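Local atomic coordinates of cytochrome C (Marichromatium purpuratum 984, PDB entry 5LO9), a protein that is a multiheme cytochrome c that probably acts as a thiosulfate dehydrogenase, passing electrons from a thiosulfate site along its covalently bound hemes. Residues M164-A169 against C402-G407; G378-Q383 against I446-P451. One frame throughout, in Å; residues are numbered along the deposited sequence.

Overall arrangement
Contacts 1 and 2 lie about 18 Å apart, centre to centre, around one heme c. Along the chain the segments alternate: 164-169, 378-383, 402-407, 446-451. Helix 403-406 supplies His406 from one face of the heme, and the residues following helix 439-449 supply Met450 from the other. Contact 1 brings a segment of the preceding heme unit to the histidine side, while contact 2 joins the methionine side to a loop that reaches a further heme near the thiosulfate site. The two contacts touch where Met164 CE packs 3.7 Å from Pro451 CG. This heme thus lies between its neighbours, consistent with an intermediate place in electron transfer.

Contact 1 (M164-A169 against C402-G407); sequences MALMGA and CALCHG. With HEC (heme c), chain F; EDO (1,2-ethanediol), chain Q.
A methionine that is not an iron ligand, Met164, rests its sulfur against both Leu404 and a methyl at the edge of the heme bound by 402-407. Met164 SD lies 3.8 Å from Leu404 CD2 and 3.9 Å from the heme methyl CMC, and the two side chains run roughly antiparallel as they pass, touching alongside rather than end-on. The Met164 chain runs extended to its sulfur and then bends (chi3 85°), carrying CE alongside the methyl to Pro451. On Leu404, CG anti to the backbone N (chi1 180°) extends the side chain away from the turn, and its CD2 branch meets Met164 SD. Leu166 adds a looser apolar contact, CD1 to Leu404 CD2 at 4.4 Å, and CD1 also approaches the heme vinyl-derived carbon CBC at 4.2 Å. Leu166 also lies close to the heme of Met167 and is thus within packing distance of two hemes.

The partner segment is a CXXCH heme-binding motif. Cys402 SG is bonded to CAB and Cys405 SG to CAC, while His406 NE2 binds the iron at 2.1 Å. Cys402 O takes hydrogen bonds from the backbone N of both Cys405 and His406, tying the short turn together, and a hydrogen bond from His406 ND1 to Pro422 O fixes the rotation of the imidazole. The contact thus joins two cytochrome c units through apolar side chains at a heme edge. Helix 391-401 leads into the motif, with Tyr398 against Ala403 and His406; Pro422 follows the small hairpin 413-421, while in segment 164-169 Met167 rests on Leu151 and Trp154 of helix 144-156.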
loop_
_atom_site.group_PDB
_atom_site.type_symbol
_atom_site.label_atom_id
_atom_site.label_comp_id
_atom_site.label_asym_id
_atom_site.label_seq_id
_atom_site.Cartn_x
_atom_site.Cartn_y
_atom_site.Cartn_z
ATOM N N MET A 164 -4.361 26.970 -33.385
ATOM C CA MET A 164 -4.207 27.290 -31.960
ATOM C C MET A 164 -2.802 27.737 -31.609
ATOM O O MET A 164 -2.430 27.730 -30.426
ATOM C CB MET A 164 -4.610 26.111 -31.076
ATOM C CG MET A 164 -5.968 25.523 -31.413
ATOM S SD MET A 164 -6.465 24.085 -30.392
ATOM C CE MET A 164 -7.200 24.885 -28.939
ATOM N N ALA A 165 -2.014 28.113 -32.620
ATOM C CA ALA A 165 -0.656 28.615 -32.424
ATOM C C ALA A 165 0.224 27.591 -31.709
ATOM O O ALA A 165 1.205 27.937 -31.038
ATOM C CB ALA A 165 -0.689 29.923 -31.635
ATOM N N LEU A 166 -0.077 26.312 -31.913
ATOM C CA LEU A 166 0.484 25.287 -31.043
ATOM C C LEU A 166 2.008 25.240 -31.149
ATOM O O LEU A 166 2.703 25.122 -30.124
ATOM C CB LEU A 166 -0.153 23.932 -31.379
ATOM C CG LEU A 166 -1.658 23.776 -31.097
ATOM C CD1 LEU A 166 -2.123 22.396 -31.526
ATOM C CD2 LEU A 166 -1.990 24.023 -29.639
ATOM N N MET A 167 2.546 25.319 -32.377
ATOM C CA MET A 167 3.980 25.172 -32.559
ATOM C C MET A 167 4.718 26.454 -32.287
ATOM O O MET A 167 5.920 26.416 -32.033
ATOM C CB MET A 167 4.347 24.702 -33.963
ATOM C CG MET A 167 4.262 23.177 -34.163
ATOM S SD MET A 167 5.168 22.217 -32.946
ATOM C CE MET A 167 6.846 22.711 -33.220
ATOM N N GLY A 168 4.046 27.591 -32.307
ATOM C CA GLY A 168 4.712 28.771 -31.803
ATOM C C GLY A 168 4.940 28.655 -30.321
ATOM O O GLY A 168 6.020 28.966 -29.823
ATOM N N ALA A 169 3.942 28.140 -29.611
ATOM C CA ALA A 169 4.096 27.938 -28.183
ATOM C C ALA A 169 5.159 26.879 -27.891
ATOM O O ALA A 169 5.978 27.038 -26.986
ATOM C CB ALA A 169 2.751 27.555 -27.581
ATOM N N CYS A 402 -11.539 21.790 -29.247
ATOM C CA CYS A 402 -11.296 20.414 -28.803
ATOM C C CYS A 402 -11.342 19.437 -29.971
ATOM O O CYS A 402 -10.545 18.492 -30.052
ATOM C CB CYS A 402 -12.321 19.996 -27.746
ATOM S SG CYS A 402 -12.737 21.317 -26.504
ATOM N N ALA A 403 -12.271 19.683 -30.896
ATOM C CA ALA A 403 -12.487 18.747 -31.989
ATOM C C ALA A 403 -11.219 18.520 -32.809
ATOM O O ALA A 403 -11.047 17.460 -33.407
ATOM C CB ALA A 403 -13.603 19.277 -32.878
ATOM N N LEU A 404 -10.325 19.497 -32.857
ATOM C CA LEU A 404 -9.105 19.346 -33.639
ATOM C C LEU A 404 -8.381 18.040 -33.300
ATOM O O LEU A 404 -7.804 17.384 -34.179
ATOM C CB LEU A 404 -8.209 20.568 -33.396
ATOM C CG LEU A 404 -6.860 20.655 -34.097
ATOM C CD1 LEU A 404 -6.978 21.005 -35.600
ATOM C CD2 LEU A 404 -6.043 21.672 -33.359
ATOM N N CYS A 405 -8.341 17.694 -32.016
ATOM C CA CYS A 405 -7.687 16.503 -31.501
ATOM C C CYS A 405 -8.679 15.382 -31.233
ATOM O O CYS A 405 -8.511 14.263 -31.723
ATOM C CB CYS A 405 -6.954 16.850 -30.212
ATOM S SG CYS A 405 -5.629 18.034 -30.359
ATOM N N HIS A 406 -9.741 15.681 -30.489
ATOM C CA HIS A 406 -10.660 14.645 -30.077
ATOM C C HIS A 406 -11.683 14.267 -31.141
ATOM O O HIS A 406 -12.393 13.273 -30.943
ATOM C CB HIS A 406 -11.369 15.076 -28.798
ATOM C CG HIS A 406 -10.446 15.145 -27.631
ATOM N ND1 HIS A 406 -9.934 14.018 -27.026
ATOM C CD2 HIS A 406 -9.920 16.200 -26.967
ATOM C CE1 HIS A 406 -9.143 14.376 -26.030
ATOM N NE2 HIS A 406 -9.114 15.696 -25.974
ATOM N N GLY A 407 -11.780 15.011 -32.239
ATOM C CA GLY A 407 -12.637 14.647 -33.354
ATOM C C GLY A 407 -13.991 15.338 -33.289
ATOM O O GLY A 407 -14.503 15.684 -32.219
HETATM FE FE HEC F . -8.036 16.779 -24.564
HETATM C CHA HEC F . -7.188 13.962 -22.684
HETATM C CHB HEC F . -11.147 16.974 -22.985
HETATM C CHC HEC F . -8.627 19.794 -26.160
HETATM C CHD HEC F . -5.210 16.264 -26.617
HETATM N NA HEC F . -9.008 15.657 -23.100
HETATM C C1A HEC F . -8.520 14.568 -22.486
HETATM C C2A HEC F . -9.494 13.996 -21.516
HETATM C C3A HEC F . -10.639 14.885 -21.592
HETATM C C4A HEC F . -10.233 15.880 -22.620
HETATM C CMA HEC F . -11.901 14.771 -20.795
HETATM C CAA HEC F . -9.383 12.815 -20.607
HETATM C CBA HEC F . -10.548 11.872 -20.921
HETATM C CGA HEC F . -10.129 10.551 -21.506
HETATM O O1A HEC F . -8.918 10.326 -21.655
HETATM O O2A HEC F . -11.040 9.755 -21.819
HETATM N NB HEC F . -9.605 18.134 -24.559
HETATM C C1B HEC F . -10.745 18.048 -23.887
HETATM C C2B HEC F . -11.640 19.204 -24.119
HETATM C C3B HEC F . -10.891 20.043 -25.049
HETATM C C4B HEC F . -9.633 19.283 -25.233
HETATM C CMB HEC F . -12.992 19.433 -23.549
HETATM C CAB HEC F . -11.273 21.372 -25.645
HETATM C CBB HEC F . -11.477 22.328 -24.494
HETATM N NC HEC F . -7.103 17.833 -26.111
HETATM C C1C HEC F . -7.485 19.004 -26.602
HETATM C C2C HEC F . -6.659 19.475 -27.725
HETATM C C3C HEC F . -5.651 18.443 -27.874
HETATM C C4C HEC F . -6.039 17.461 -26.827
HETATM C CMC HEC F . -6.856 20.724 -28.519
HETATM C CAC HEC F . -4.523 18.294 -28.862
HETATM C CBC HEC F . -3.574 19.437 -29.002
HETATM N ND HEC F . -6.482 15.387 -24.617
HETATM C C1D HEC F . -5.458 15.353 -25.483
HETATM C C2D HEC F . -4.527 14.233 -25.183
HETATM C C3D HEC F . -5.104 13.576 -24.023
HETATM C C4D HEC F . -6.308 14.373 -23.753
HETATM C CMD HEC F . -3.273 13.841 -25.876
HETATM C CAD HEC F . -4.564 12.375 -23.327
HETATM C CBD HEC F . -3.388 12.860 -22.484
HETATM C CGD HEC F . -2.219 11.883 -22.502
HETATM O O1D HEC F . -2.233 10.843 -23.184
HETATM O O2D HEC F . -1.222 12.163 -21.832
HETATM C C1 EDO Q . -8.275 13.660 -35.640
HETATM O O1 EDO Q . -9.274 13.509 -34.609
HETATM C C2 EDO Q . -7.376 14.910 -35.444
HETATM O O2 EDO Q . -6.149 14.936 -36.242
#

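Contact 2 (G378-Q383 against I446-P451). With HEC (heme c), chain F.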
loop_
_atom_site.group_PDB
_atom_site.type_symbol
_atom_site.label_atom_id
_atom_site.label_comp_id
_atom_site.label_asym_id
_atom_site.label_seq_id
_atom_site.Cartn_x
_atom_site.Cartn_y
_atom_site.Cartn_z
ATOM N N GLY A 378 -5.920 15.407 -7.121
ATOM C CA GLY A 378 -7.157 15.425 -7.886
ATOM C C GLY A 378 -7.221 16.568 -8.884
ATOM O O GLY A 378 -6.225 17.007 -9.460
ATOM N N TYR A 379 -8.406 17.035 -9.096
ATOM C CA TYR A 379 -8.669 18.179 -9.947
ATOM C C TYR A 379 -9.138 19.360 -9.124
ATOM O O TYR A 379 -9.841 19.177 -8.126
ATOM C CB TYR A 379 -9.747 17.844 -10.967
ATOM C CG TYR A 379 -9.467 16.591 -11.811
ATOM C CD1 TYR A 379 -8.188 16.271 -12.248
ATOM C CD2 TYR A 379 -10.493 15.745 -12.173
ATOM C CE1 TYR A 379 -7.960 15.131 -13.029
ATOM C CE2 TYR A 379 -10.271 14.606 -12.934
ATOM C CZ TYR A 379 -9.015 14.310 -13.361
ATOM O OH TYR A 379 -8.841 13.181 -14.116
ATOM N N PRO A 380 -8.782 20.589 -9.489
ATOM C CA PRO A 380 -9.280 21.744 -8.712
ATOM C C PRO A 380 -10.785 21.892 -8.871
ATOM O O PRO A 380 -11.292 22.053 -9.987
ATOM C CB PRO A 380 -8.526 22.931 -9.311
ATOM C CG PRO A 380 -7.324 22.314 -9.967
ATOM C CD PRO A 380 -7.761 20.988 -10.476
ATOM N N ARG A 381 -11.498 21.815 -7.756
ATOM C CA ARG A 381 -12.949 21.931 -7.791
ATOM C C ARG A 381 -13.359 23.355 -8.157
ATOM O O ARG A 381 -12.725 24.330 -7.741
ATOM C CB ARG A 381 -13.537 21.541 -6.438
ATOM C CG ARG A 381 -14.987 21.026 -6.478
ATOM C CD ARG A 381 -15.463 20.563 -5.079
ATOM N NE ARG A 381 -14.389 19.873 -4.351
ATOM C CZ ARG A 381 -14.204 18.553 -4.296
ATOM N NH1 ARG A 381 -15.049 17.730 -4.916
ATOM N NH2 ARG A 381 -13.169 18.056 -3.607
ATOM N N LEU A 382 -14.414 23.454 -8.962
ATOM C CA LEU A 382 -14.990 24.704 -9.435
ATOM C C LEU A 382 -16.249 25.041 -8.656
ATOM O O LEU A 382 -16.952 24.146 -8.177
ATOM C CB LEU A 382 -15.379 24.603 -10.907
ATOM C CG LEU A 382 -14.316 24.163 -11.892
ATOM C CD1 LEU A 382 -14.939 24.062 -13.279
ATOM C CD2 LEU A 382 -13.212 25.133 -11.866
ATOM N N GLN A 383 -16.558 26.334 -8.574
ATOM C CA GLN A 383 -17.839 26.743 -8.014
ATOM C C GLN A 383 -18.955 26.399 -8.989
ATOM O O GLN A 383 -18.818 26.637 -10.201
ATOM C CB GLN A 383 -17.829 28.228 -7.657
ATOM C CG GLN A 383 -19.194 28.744 -7.120
ATOM C CD GLN A 383 -19.551 28.340 -5.658
ATOM O OE1 GLN A 383 -20.729 28.067 -5.358
ATOM N NE2 GLN A 383 -18.554 28.322 -4.747
ATOM N N ILE A 446 -11.128 19.649 -17.196
ATOM C CA ILE A 446 -10.969 20.443 -18.414
ATOM C C ILE A 446 -10.411 21.838 -18.102
ATOM O O ILE A 446 -9.432 22.299 -18.729
ATOM C CB ILE A 446 -12.316 20.524 -19.159
ATOM C CG1 ILE A 446 -12.599 19.197 -19.882
ATOM C CG2 ILE A 446 -12.356 21.743 -20.115
ATOM C CD1 ILE A 446 -14.050 18.991 -20.245
ATOM N N ALA A 447 -11.061 22.552 -17.176
ATOM C CA ALA A 447 -10.644 23.917 -16.861
ATOM C C ALA A 447 -9.166 23.979 -16.578
ATOM O O ALA A 447 -8.482 24.915 -17.015
ATOM C CB ALA A 447 -11.387 24.449 -15.649
ATOM N N ALA A 448 -8.645 22.968 -15.878
ATOM C CA ALA A 448 -7.241 22.943 -15.472
ATOM C C ALA A 448 -6.299 22.313 -16.495
ATOM O O ALA A 448 -5.101 22.605 -16.459
ATOM C CB ALA A 448 -7.074 22.186 -14.153
ATOM N N ASN A 449 -6.783 21.463 -17.405
ATOM C CA ASN A 449 -5.874 20.628 -18.173
ATOM C C ASN A 449 -6.130 20.596 -19.659
ATOM O O ASN A 449 -5.272 20.075 -20.390
ATOM C CB ASN A 449 -5.903 19.198 -17.642
ATOM C CG ASN A 449 -5.367 19.132 -16.251
ATOM O OD1 ASN A 449 -4.174 19.332 -16.025
ATOM N ND2 ASN A 449 -6.241 18.919 -15.300
ATOM N N MET A 450 -7.240 21.165 -20.137
ATOM C CA MET A 450 -7.500 21.088 -21.567
ATOM C C MET A 450 -7.923 22.446 -22.110
ATOM O O MET A 450 -8.764 23.128 -21.511
ATOM C CB MET A 450 -8.587 20.070 -21.914
ATOM C CG MET A 450 -8.126 18.643 -21.746
ATOM S SD MET A 450 -6.992 18.111 -23.022
ATOM C CE MET A 450 -5.778 17.213 -22.075
ATOM N N PRO A 451 -7.434 22.816 -23.289
ATOM C CA PRO A 451 -6.588 21.996 -24.169
ATOM C C PRO A 451 -5.204 21.650 -23.675
ATOM O O PRO A 451 -4.607 22.449 -22.983
ATOM C CB PRO A 451 -6.455 22.846 -25.414
ATOM C CG PRO A 451 -7.662 23.673 -25.428
ATOM C CD PRO A 451 -7.881 24.028 -23.964
HETATM FE FE HEC F . -8.036 16.779 -24.564
HETATM C CHA HEC F . -7.188 13.962 -22.684
HETATM C CHB HEC F . -11.147 16.974 -22.985
HETATM C CHC HEC F . -8.627 19.794 -26.160
HETATM C CHD HEC F . -5.210 16.264 -26.617
HETATM N NA HEC F . -9.008 15.657 -23.100
HETATM C C1A HEC F . -8.520 14.568 -22.486
HETATM C C2A HEC F . -9.494 13.996 -21.516
HETATM C C3A HEC F . -10.639 14.885 -21.592
HETATM C C4A HEC F . -10.233 15.880 -22.620
HETATM C CMA HEC F . -11.901 14.771 -20.795
HETATM C CAA HEC F . -9.383 12.815 -20.607
HETATM C CBA HEC F . -10.548 11.872 -20.921
HETATM C CGA HEC F . -10.129 10.551 -21.506
HETATM O O1A HEC F . -8.918 10.326 -21.655
HETATM O O2A HEC F . -11.040 9.755 -21.819
HETATM N NB HEC F . -9.605 18.134 -24.559
HETATM C C1B HEC F . -10.745 18.048 -23.887
HETATM C C2B HEC F . -11.640 19.204 -24.119
HETATM C C3B HEC F . -10.891 20.043 -25.049
HETATM C C4B HEC F . -9.633 19.283 -25.233
HETATM C CMB HEC F . -12.992 19.433 -23.549
HETATM C CAB HEC F . -11.273 21.372 -25.645
HETATM C CBB HEC F . -11.477 22.328 -24.494
HETATM N NC HEC F . -7.103 17.833 -26.111
HETATM C C1C HEC F . -7.485 19.004 -26.602
HETATM C C2C HEC F . -6.659 19.475 -27.725
HETATM C C3C HEC F . -5.651 18.443 -27.874
HETATM C C4C HEC F . -6.039 17.461 -26.827
HETATM C CMC HEC F . -6.856 20.724 -28.519
HETATM C CAC HEC F . -4.523 18.294 -28.862
HETATM C CBC HEC F . -3.574 19.437 -29.002
HETATM N ND HEC F . -6.482 15.387 -24.617
HETATM C C1D HEC F . -5.458 15.353 -25.483
HETATM C C2D HEC F . -4.527 14.233 -25.183
HETATM C C3D HEC F . -5.104 13.576 -24.023
HETATM C C4D HEC F . -6.308 14.373 -23.753
HETATM C CMD HEC F . -3.273 13.841 -25.876
HETATM C CAD HEC F . -4.564 12.375 -23.327
HETATM C CBD HEC F . -3.388 12.860 -22.484
HETATM C CGD HEC F . -2.219 11.883 -22.502
HETATM O O1D HEC F . -2.233 10.843 -23.184
HETATM O O2D HEC F . -1.222 12.163 -21.832
#
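This is a small apolar surface contact in which Pro380 and Leu382, on the irregular loop before helix 391-401, lie against Ala448 and Ala447 near the end of helix 439-449. That helix leads into the methionine loop of a class I cytochrome c fold with His/Met iron ligation. Pro380 meets Ala448 through CD, 3.9 Å from Ala448 CB, with CG a little farther off, and Leu382 reaches Ala447 CB with its CD2 branch at 4.3 Å. Tyr379 comes obliquely past Asn449, but their polar ends are engaged elsewhere: Tyr379 OH bonds to Cys290 O beside the next heme, and Asn449 ND2 gives hydrogen bonds to Phe445 O and Asp299 O. The Tyr379 ring also meets Phe445, with their planes at about 60°.

Ile446 leaves the helix on the side turned from the loop; with CG1 beside the backbone N (chi1 -76°), its CD1 lies 3.5 Å from the heme methyl CMB. Shortening Ile446 to an alanine would probably strip CMB of the CG1 and CD1 cover and open a gap beside Ala463 and Ile470. The backbone N atoms of Asn449 and Met450 converge on Ile446 O, holding the turn that delivers the ligand. Beyond it a cis peptide bond precedes Pro451, which packs over the heme meso carbon CHC. The Met450 chain folds at chi2 (-73°), bringing SD to 2.3 Å from the heme iron.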